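Long-range contacts in 2-methyl-aconitate isomerase (Shewanella oneidensis, PDB 5K87), which catalyses the cis-trans isomerization of 2-methyl-aconitate in the 2-methylcitrate cycle that breaks down propionate, by base-catalysed proton abstraction and bond rotation: residues P10-Y18 with F28-E36; Q162-D170 with M382-M390. The protein carries 1 engineered substitution. All coordinates share one frame; numbering follows the deposited sequence.

Contact 1: residues P10-Y18 with F28-E36; sequences PQIKVAATY and FFRLQDLPE
Val14 and Phe29 meet at about a right angle, the CG1 methyl of Val14 lying 3.8 Å from CE1 of the phenylalanine ring. Because CG1 stands anti to the backbone N (chi1 -178°), the second methyl, CG2, is left to face the proline, 4.1 Å from Pro35 CD. A beta-branched residue suits this place, since each branch meets a different ring. Ala16 brings its CB to 3.7 Å from Phe29 CE1 on an oblique approach; its small side chain fits where the strands draw together. Leu49 of helix 43-53 also touches the Phe29 ring.

Two waters bridge Ala15 and Asp33. One accepts from Ala15 N and donates to Asp33 O; the other donates to Ala15 O and, at 2.7 Å, to Asp33 OD2, and accepts from Arg30 N. The carboxylate is held side-on in a salt bridge: Arg30 NH2 meets Asp33 OD1 on its syn side at 2.8 Å, while NE comes to OD2 from above the carboxylate plane. An aspartate here thus ties the 3-10 turn to Arg30 directly and, through water, to strand 12-18.

Farther along, Thr17 and Phe28 form an antiparallel hydrogen-bonded pair, with Thr17 N to Phe28 O at 3.0 Å and Phe28 N to Thr17 O at 2.8 Å. Their side chains share the sheet face covered by helix 113-122. Together these features make a beta hairpin whose second strand leaves through a 3-10 turn.

Contact 2: residues Q162-D170 with M382-M390; sequences QETGDFELD and MSRSARVLM
Ser383 sets its CB against the ring of Phe167, 3.7 Å from CZ, in an oblique approach, while its hydroxyl bonds to Glu178. A small residue lets the aromatic ring settle close to the strand.

Arg384 starts away from the loop, but bends at chi2 (-85°) and chi3 (80°) bring its guanidinium back, so that NE bonds to Ser383 O at 2.9 Å, in the guanidinium plane. Leu169 CD1 sits over the centre of one guanidinium face, 3.9 Å from Arg384 CZ, and its other methyl, CD2, lies 3.7 Å from Arg384 CA. NH1 donates to a water that in turn donates to Asp170 O, and NH2 hydrogen-bonds to OD1 of Asn111, a substrate-binding residue. Every guanidinium nitrogen thus has a polar partner, and these bonds fix the rotation of the group, one face of which lies against the leucine methyl. Replacing this arginine with an alanine is likely to leave Asn111 OD1 without its NH2 donor and open a gap beside Leu169 CD1.

Ser385 has its OG 3.7 Å from Leu169 CD1, yet Arg20 NH1 hydrogen-bonds to this hydroxyl, which also shares a hydrogen bond with a water that donates to Phe167 O.

Arg387 turns its guanidinium away from the loop to Gln11 and Asp64 of the second subunit. At Val388 the backbone N makes a nearly straight bond (176°) to Glu163 OE2, at 2.8 Å; CG2 of the valine packs 3.5 Å from the same oxygen. The length of a glutamate lets OE2 reach the strand while OE1 makes a salt bridge to Arg395 and a hydrogen bond with Gln11, both of the second subunit.

Leu389 and Met390 then both face Tyr18, a classic beta bulge in a long strand along which loop 162-170 runs in the opposite direction, the strand linking the surroundings of Asn111 to the dimer interface.

Contacts 1 and 2 lie on neighbouring strands, 12-21 and 374-391, with centres about 24 Å apart. They join at Tyr18, whose N is 2.8 Å from Met390 O and whose O is 2.8 Å from Leu389 N, both probable hydrogen bonds; beside them Thr17 CG2 packs 3.8 Å from Val388 CG1. Segment 10-18 also reaches contact 2 of the second subunit through Gln11. Each contact also approaches the active site: the Phe28 side chain is about 8 Å from that of Cys109, inferred to be a proton donor/acceptor, and the Arg384 side chain is about 7 Å from the bound malonate.

Contact 1: residues P10-Y18 with F28-E36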
loop_
_atom_site.group_PDB
_atom_site.type_symbol
_atom_site.label_atom_id
_atom_site.label_comp_id
_atom_site.label_asym_id
_atom_site.label_seq_id
_atom_site.Cartn_x
_atom_site.Cartn_y
_atom_site.Cartn_z
ATOM N N PRO A 10 26.934 -2.715 -1.343
ATOM C CA PRO A 10 25.676 -3.390 -1.666
ATOM C C PRO A 10 24.693 -3.363 -0.502
ATOM O O PRO A 10 25.079 -3.186 0.652
ATOM C CB PRO A 10 26.103 -4.837 -1.930
ATOM C CG PRO A 10 27.579 -4.785 -2.170
ATOM C CD PRO A 10 28.092 -3.627 -1.381
ATOM N N GLN A 11 23.418 -3.544 -0.818
ATOM C CA GLN A 11 22.410 -3.666 0.222
ATOM C C GLN A 11 22.688 -4.911 1.045
ATOM O O GLN A 11 23.206 -5.912 0.538
ATOM C CB GLN A 11 21.023 -3.793 -0.391
ATOM C CG GLN A 11 20.541 -2.584 -1.163
ATOM C CD GLN A 11 19.040 -2.601 -1.305
ATOM O OE1 GLN A 11 18.339 -2.017 -0.473
ATOM N NE2 GLN A 11 18.528 -3.304 -2.310
ATOM N N ILE A 12 22.326 -4.856 2.317
ATOM C CA ILE A 12 22.333 -6.051 3.153
ATOM C C ILE A 12 21.024 -6.816 2.974
ATOM O O ILE A 12 20.012 -6.251 2.545
ATOM C CB ILE A 12 22.573 -5.720 4.641
ATOM C CG1 ILE A 12 21.430 -4.883 5.213
ATOM C CG2 ILE A 12 23.902 -5.004 4.811
ATOM C CD1 ILE A 12 21.276 -5.000 6.717
ATOM N N LYS A 13 21.070 -8.106 3.283
ATOM C CA LYS A 13 19.909 -8.983 3.221
ATOM C C LYS A 13 19.583 -9.469 4.624
ATOM O O LYS A 13 20.482 -9.863 5.376
ATOM C CB LYS A 13 20.186 -10.191 2.323
ATOM C CG LYS A 13 20.529 -9.842 0.887
ATOM C CD LYS A 13 20.744 -11.105 0.050
ATOM C CE LYS A 13 21.177 -10.759 -1.368
ATOM N N VAL A 14 18.306 -9.415 4.985
ATOM C CA VAL A 14 17.842 -9.884 6.284
ATOM C C VAL A 14 16.696 -10.860 6.054
ATOM O O VAL A 14 15.730 -10.534 5.372
ATOM C CB VAL A 14 17.371 -8.709 7.167
ATOM C CG1 VAL A 14 16.931 -9.218 8.547
ATOM C CG2 VAL A 14 18.466 -7.653 7.300
ATOM N N ALA A 15 16.812 -12.063 6.600
ATOM C CA ALA A 15 15.738 -13.041 6.473
ATOM C C ALA A 15 14.451 -12.500 7.095
ATOM O O ALA A 15 14.473 -11.988 8.221
ATOM C CB ALA A 15 16.133 -14.355 7.130
ATOM N N ALA A 16 13.346 -12.607 6.363
ATOM C CA ALA A 16 12.079 -12.063 6.815
ATOM C C ALA A 16 10.919 -12.735 6.115
ATOM O O ALA A 16 11.074 -13.349 5.046
ATOM C CB ALA A 16 12.039 -10.554 6.578
ATOM N N THR A 17 9.741 -12.600 6.717
ATOM C CA THR A 17 8.520 -13.111 6.119
ATOM C C THR A 17 7.476 -12.004 6.145
ATOM O O THR A 17 7.239 -11.389 7.193
ATOM C CB THR A 17 7.993 -14.318 6.899
ATOM O OG1 THR A 17 9.022 -15.309 6.991
ATOM C CG2 THR A 17 6.802 -14.918 6.193
ATOM N N TYR A 18 6.840 -11.763 5.011
ATOM C CA TYR A 18 5.792 -10.772 4.889
ATOM C C TYR A 18 4.463 -11.520 4.957
ATOM O O TYR A 18 4.228 -12.451 4.162
ATOM C CB TYR A 18 5.983 -10.066 3.554
ATOM C CG TYR A 18 5.035 -8.946 3.214
ATOM C CD1 TYR A 18 4.851 -7.856 4.062
ATOM C CD2 TYR A 18 4.370 -8.955 2.002
ATOM C CE1 TYR A 18 4.009 -6.812 3.685
ATOM C CE2 TYR A 18 3.537 -7.929 1.632
ATOM C CZ TYR A 18 3.363 -6.867 2.477
ATOM O OH TYR A 18 2.523 -5.859 2.063
ATOM N N PHE A 28 7.800 -9.730 9.353
ATOM C CA PHE A 28 8.133 -10.542 10.522
ATOM C C PHE A 28 9.580 -10.998 10.485
ATOM O O PHE A 28 10.067 -11.451 9.441
ATOM C CB PHE A 28 7.263 -11.799 10.533
ATOM C CG PHE A 28 5.830 -11.542 10.895
ATOM C CD1 PHE A 28 5.010 -10.825 10.045
ATOM C CD2 PHE A 28 5.299 -12.022 12.083
ATOM C CE1 PHE A 28 3.690 -10.568 10.381
ATOM C CE2 PHE A 28 3.966 -11.779 12.422
ATOM C CZ PHE A 28 3.175 -11.047 11.571
ATOM N N PHE A 29 10.256 -10.901 11.624
ATOM C CA PHE A 29 11.642 -11.324 11.773
ATOM C C PHE A 29 11.797 -12.218 12.987
ATOM O O PHE A 29 11.216 -11.950 14.053
ATOM C CB PHE A 29 12.551 -10.120 12.035
ATOM C CG PHE A 29 12.493 -9.045 10.986
ATOM C CD1 PHE A 29 13.369 -9.053 9.915
ATOM C CD2 PHE A 29 11.584 -8.007 11.097
ATOM C CE1 PHE A 29 13.324 -8.046 8.965
ATOM C CE2 PHE A 29 11.536 -7.003 10.146
ATOM C CZ PHE A 29 12.410 -7.024 9.084
ATOM N N ARG A 30 12.624 -13.250 12.853
ATOM C CA ARG A 30 13.174 -13.930 14.016
ATOM C C ARG A 30 14.291 -13.065 14.542
ATOM O O ARG A 30 15.109 -12.566 13.760
ATOM C CB ARG A 30 13.832 -15.246 13.623
ATOM C CG ARG A 30 12.943 -16.417 13.321
ATOM C CD ARG A 30 13.748 -17.730 13.426
ATOM N NE ARG A 30 14.968 -17.672 12.625
ATOM C CZ ARG A 30 15.828 -18.674 12.468
ATOM N NH1 ARG A 30 15.609 -19.841 13.062
ATOM N NH2 ARG A 30 16.906 -18.504 11.712
ATOM N N LEU A 31 14.352 -12.907 15.856
ATOM C CA LEU A 31 15.386 -12.097 16.483
ATOM C C LEU A 31 16.788 -12.470 16.000
ATOM O O LEU A 31 17.583 -11.602 15.644
ATOM C CB LEU A 31 15.293 -12.236 17.999
ATOM C CG LEU A 31 16.361 -11.512 18.816
ATOM C CD1 LEU A 31 16.233 -10.005 18.649
ATOM C CD2 LEU A 31 16.241 -11.895 20.279
ATOM N N GLN A 32 17.074 -13.764 15.959
ATOM C CA GLN A 32 18.411 -14.225 15.584
ATOM C C GLN A 32 18.798 -13.935 14.129
ATOM O O GLN A 32 19.976 -14.015 13.772
ATOM C CB GLN A 32 18.584 -15.715 15.889
ATOM C CG GLN A 32 17.821 -16.622 14.948
ATOM C CD GLN A 32 17.724 -18.045 15.455
ATOM O OE1 GLN A 32 18.591 -18.871 15.180
ATOM N NE2 GLN A 32 16.658 -18.339 16.193
ATOM N N ASP A 33 17.820 -13.609 13.292
ATOM C CA ASP A 33 18.095 -13.275 11.896
ATOM C C ASP A 33 18.482 -11.809 11.710
ATOM O O ASP A 33 18.971 -11.422 10.651
ATOM C CB ASP A 33 16.885 -13.606 11.025
ATOM C CG ASP A 33 16.635 -15.099 10.915
ATOM O OD1 ASP A 33 17.614 -15.874 11.009
ATOM O OD2 ASP A 33 15.470 -15.502 10.719
ATOM N N LEU A 34 18.259 -10.991 12.729
ATOM C CA LEU A 34 18.576 -9.570 12.627
ATOM C C LEU A 34 20.073 -9.341 12.724
ATOM O O LEU A 34 20.777 -10.124 13.364
ATOM C CB LEU A 34 17.884 -8.798 13.749
ATOM C CG LEU A 34 16.354 -8.799 13.726
ATOM C CD1 LEU A 34 15.801 -8.133 14.978
ATOM C CD2 LEU A 34 15.847 -8.110 12.461
ATOM N N PRO A 35 20.564 -8.263 12.095
ATOM C CA PRO A 35 21.960 -7.874 12.321
ATOM C C PRO A 35 22.231 -7.715 13.817
ATOM O O PRO A 35 21.333 -7.321 14.563
ATOM C CB PRO A 35 22.063 -6.517 11.614
ATOM C CG PRO A 35 20.995 -6.549 10.571
ATOM C CD PRO A 35 19.871 -7.351 11.168
ATOM N N GLU A 36 23.450 -8.022 14.245
ATOM C CA GLU A 36 23.801 -8.027 15.656
ATOM C C GLU A 36 23.343 -6.772 16.398
ATOM O O GLU A 36 22.733 -6.867 17.465
ATOM C CB GLU A 36 25.316 -8.201 15.807
ATOM C CG GLU A 36 25.776 -8.375 17.246
ATOM C CD GLU A 36 27.276 -8.587 17.360
ATOM O OE1 GLU A 36 27.803 -8.516 18.490
ATOM O OE2 GLU A 36 27.929 -8.824 16.321
HETATM O O HOH W 1 13.445 -13.753 10.095
HETATM O O HOH W 2 19.091 -12.719 8.215
#

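Contact 2: residues Q162-D170 with M382-M390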
loop_
_atom_site.group_PDB
_atom_site.type_symbol
_atom_site.label_atom_id
_atom_site.label_comp_id
_atom_site.label_asym_id
_atom_site.label_seq_id
_atom_site.Cartn_x
_atom_site.Cartn_y
_atom_site.Cartn_z
ATOM N N GLN A 162 -1.446 -25.109 8.850
ATOM C CA GLN A 162 -2.508 -25.141 7.875
ATOM C C GLN A 162 -2.952 -23.693 7.660
ATOM O O GLN A 162 -3.621 -23.116 8.514
ATOM C CB GLN A 162 -3.662 -26.002 8.395
ATOM C CG GLN A 162 -4.909 -25.970 7.524
ATOM C CD GLN A 162 -4.721 -26.709 6.208
ATOM O OE1 GLN A 162 -4.260 -27.854 6.189
ATOM N NE2 GLN A 162 -5.063 -26.056 5.105
ATOM N N GLU A 163 -2.552 -23.100 6.540
ATOM C CA GLU A 163 -2.842 -21.695 6.263
ATOM C C GLU A 163 -4.185 -21.516 5.581
ATOM O O GLU A 163 -4.939 -20.595 5.887
ATOM C CB GLU A 163 -1.774 -21.114 5.334
ATOM C CG GLU A 163 -0.364 -21.168 5.839
ATOM C CD GLU A 163 0.547 -20.370 4.929
ATOM O OE1 GLU A 163 0.896 -20.853 3.818
ATOM O OE2 GLU A 163 0.880 -19.213 5.297
ATOM N N THR A 164 -4.468 -22.396 4.626
ATOM C CA THR A 164 -5.626 -22.252 3.759
ATOM C C THR A 164 -6.872 -22.852 4.402
ATOM O O THR A 164 -6.772 -23.703 5.284
ATOM C CB THR A 164 -5.374 -22.943 2.409
ATOM O OG1 THR A 164 -5.028 -24.313 2.648
ATOM C CG2 THR A 164 -4.220 -22.265 1.658
ATOM N N GLY A 165 -8.040 -22.402 3.963
ATOM C CA GLY A 165 -9.279 -22.843 4.577
ATOM C C GLY A 165 -10.459 -22.045 4.065
ATOM O O GLY A 165 -10.333 -21.290 3.105
ATOM N N ASP A 166 -11.610 -22.203 4.711
ATOM C CA ASP A 166 -12.830 -21.566 4.236
ATOM C C ASP A 166 -13.393 -20.521 5.195
ATOM O O ASP A 166 -14.539 -20.090 5.044
ATOM C CB ASP A 166 -13.903 -22.612 3.886
ATOM C CG ASP A 166 -14.283 -23.497 5.063
ATOM O OD1 ASP A 166 -13.901 -23.210 6.215
ATOM O OD2 ASP A 166 -14.999 -24.498 4.829
ATOM N N PHE A 167 -12.587 -20.103 6.169
ATOM C CA PHE A 167 -13.036 -19.123 7.150
ATOM C C PHE A 167 -12.891 -17.705 6.618
ATOM O O PHE A 167 -11.819 -17.313 6.157
ATOM C CB PHE A 167 -12.264 -19.262 8.457
ATOM C CG PHE A 167 -12.825 -18.438 9.570
ATOM C CD1 PHE A 167 -14.020 -18.800 10.172
ATOM C CD2 PHE A 167 -12.175 -17.303 10.016
ATOM C CE1 PHE A 167 -14.553 -18.045 11.203
ATOM C CE2 PHE A 167 -12.706 -16.554 11.057
ATOM C CZ PHE A 167 -13.895 -16.922 11.639
ATOM N N GLU A 168 -13.975 -16.942 6.689
ATOM C CA GLU A 168 -13.977 -15.584 6.160
ATOM C C GLU A 168 -14.024 -14.550 7.284
ATOM O O GLU A 168 -14.706 -14.743 8.295
ATOM C CB GLU A 168 -15.144 -15.384 5.187
ATOM C CG GLU A 168 -15.243 -16.474 4.128
ATOM C CD GLU A 168 -15.661 -15.951 2.768
ATOM O OE1 GLU A 168 -15.722 -16.761 1.818
ATOM O OE2 GLU A 168 -15.924 -14.737 2.644
ATOM N N LEU A 169 -13.272 -13.465 7.102
ATOM C CA LEU A 169 -13.285 -12.319 8.004
ATOM C C LEU A 169 -13.692 -11.123 7.169
ATOM O O LEU A 169 -13.163 -10.951 6.069
ATOM C CB LEU A 169 -11.877 -12.002 8.536
ATOM C CG LEU A 169 -10.802 -12.971 9.020
ATOM C CD1 LEU A 169 -9.591 -12.196 9.514
ATOM C CD2 LEU A 169 -11.324 -13.809 10.124
ATOM N N ASP A 170 -14.582 -10.279 7.687
ATOM C CA ASP A 170 -14.903 -9.037 7.008
ATOM C C ASP A 170 -13.681 -8.130 7.024
ATOM O O ASP A 170 -13.090 -7.860 8.073
ATOM C CB ASP A 170 -16.115 -8.351 7.645
ATOM C CG ASP A 170 -17.428 -9.046 7.312
ATOM O OD1 ASP A 170 -17.439 -9.927 6.426
ATOM O OD2 ASP A 170 -18.458 -8.703 7.929
ATOM N N MET A 382 -11.503 -13.856 19.995
ATOM C CA MET A 382 -12.017 -13.594 18.664
ATOM C C MET A 382 -11.321 -14.550 17.706
ATOM O O MET A 382 -10.325 -15.175 18.058
ATOM C CB MET A 382 -11.757 -12.141 18.259
ATOM C CG MET A 382 -10.285 -11.828 18.071
ATOM S SD MET A 382 -9.902 -10.102 17.710
ATOM C CE MET A 382 -10.178 -9.378 19.317
ATOM N N SER A 383 -11.851 -14.660 16.501
ATOM C CA SER A 383 -11.209 -15.451 15.465
ATOM C C SER A 383 -10.631 -14.553 14.393
ATOM O O SER A 383 -11.246 -13.559 13.994
ATOM C CB SER A 383 -12.201 -16.423 14.850
ATOM O OG SER A 383 -12.543 -17.420 15.798
ATOM N N ARG A 384 -9.440 -14.917 13.932
ATOM C CA ARG A 384 -8.792 -14.236 12.824
ATOM C C ARG A 384 -8.307 -15.320 11.854
ATOM O O ARG A 384 -8.830 -16.440 11.866
ATOM C CB ARG A 384 -7.661 -13.340 13.356
ATOM C CG ARG A 384 -8.107 -12.261 14.365
ATOM C CD ARG A 384 -8.608 -10.967 13.708
ATOM N NE ARG A 384 -9.980 -11.046 13.218
ATOM C CZ ARG A 384 -10.589 -10.056 12.576
ATOM N NH1 ARG A 384 -11.846 -10.185 12.185
ATOM N NH2 ARG A 384 -9.932 -8.935 12.306
ATOM N N SER A 385 -7.357 -14.979 10.991
ATOM C CA SER A 385 -6.718 -15.924 10.077
ATOM C C SER A 385 -5.402 -15.278 9.693
ATOM O O SER A 385 -5.184 -14.092 9.988
ATOM C CB SER A 385 -7.577 -16.176 8.839
ATOM O OG SER A 385 -7.666 -15.021 8.010
ATOM N N ALA A 386 -4.521 -16.041 9.047
ATOM C CA ALA A 386 -3.227 -15.516 8.635
ATOM C C ALA A 386 -2.677 -16.293 7.472
ATOM O O ALA A 386 -3.007 -17.463 7.281
ATOM C CB ALA A 386 -2.246 -15.590 9.785
ATOM N N ARG A 387 -1.801 -15.662 6.704
ATOM C CA ARG A 387 -1.079 -16.379 5.667
ATOM C C ARG A 387 0.196 -15.656 5.288
ATOM O O ARG A 387 0.281 -14.421 5.349
ATOM C CB ARG A 387 -1.953 -16.634 4.434
ATOM C CG ARG A 387 -2.568 -15.395 3.841
ATOM C CD ARG A 387 -3.427 -15.680 2.598
ATOM N NE ARG A 387 -2.592 -16.003 1.451
ATOM C CZ ARG A 387 -2.304 -15.196 0.426
ATOM N NH1 ARG A 387 -1.500 -15.658 -0.500
ATOM N NH2 ARG A 387 -2.805 -13.974 0.303
ATOM N N VAL A 388 1.182 -16.436 4.882
ATOM C CA VAL A 388 2.382 -15.900 4.298
ATOM C C VAL A 388 2.102 -15.374 2.896
ATOM O O VAL A 388 1.501 -16.071 2.055
ATOM C CB VAL A 388 3.454 -16.983 4.233
ATOM C CG1 VAL A 388 4.673 -16.490 3.451
ATOM C CG2 VAL A 388 3.838 -17.416 5.632
ATOM N N LEU A 389 2.550 -14.139 2.652
ATOM C CA LEU A 389 2.479 -13.511 1.338
ATOM C C LEU A 389 3.792 -13.661 0.568
ATOM O O LEU A 389 3.794 -13.965 -0.626
ATOM C CB LEU A 389 2.136 -12.023 1.495
ATOM C CG LEU A 389 0.875 -11.729 2.310
ATOM C CD1 LEU A 389 0.674 -10.225 2.465
ATOM C CD2 LEU A 389 -0.345 -12.365 1.681
ATOM N N MET A 390 4.906 -13.435 1.248
ATOM C CA MET A 390 6.220 -13.570 0.633
ATOM C C MET A 390 7.214 -13.936 1.719
ATOM O O MET A 390 7.104 -13.466 2.852
ATOM C CB MET A 390 6.657 -12.280 -0.068
ATOM C CG MET A 390 7.914 -12.445 -0.932
ATOM S SD MET A 390 8.213 -11.020 -1.990
ATOM C CE MET A 390 9.506 -11.690 -3.024
HETATM O O HOH W 3 -9.975 -15.179 6.523
HETATM O O HOH W 4 -13.293 -8.087 10.844
#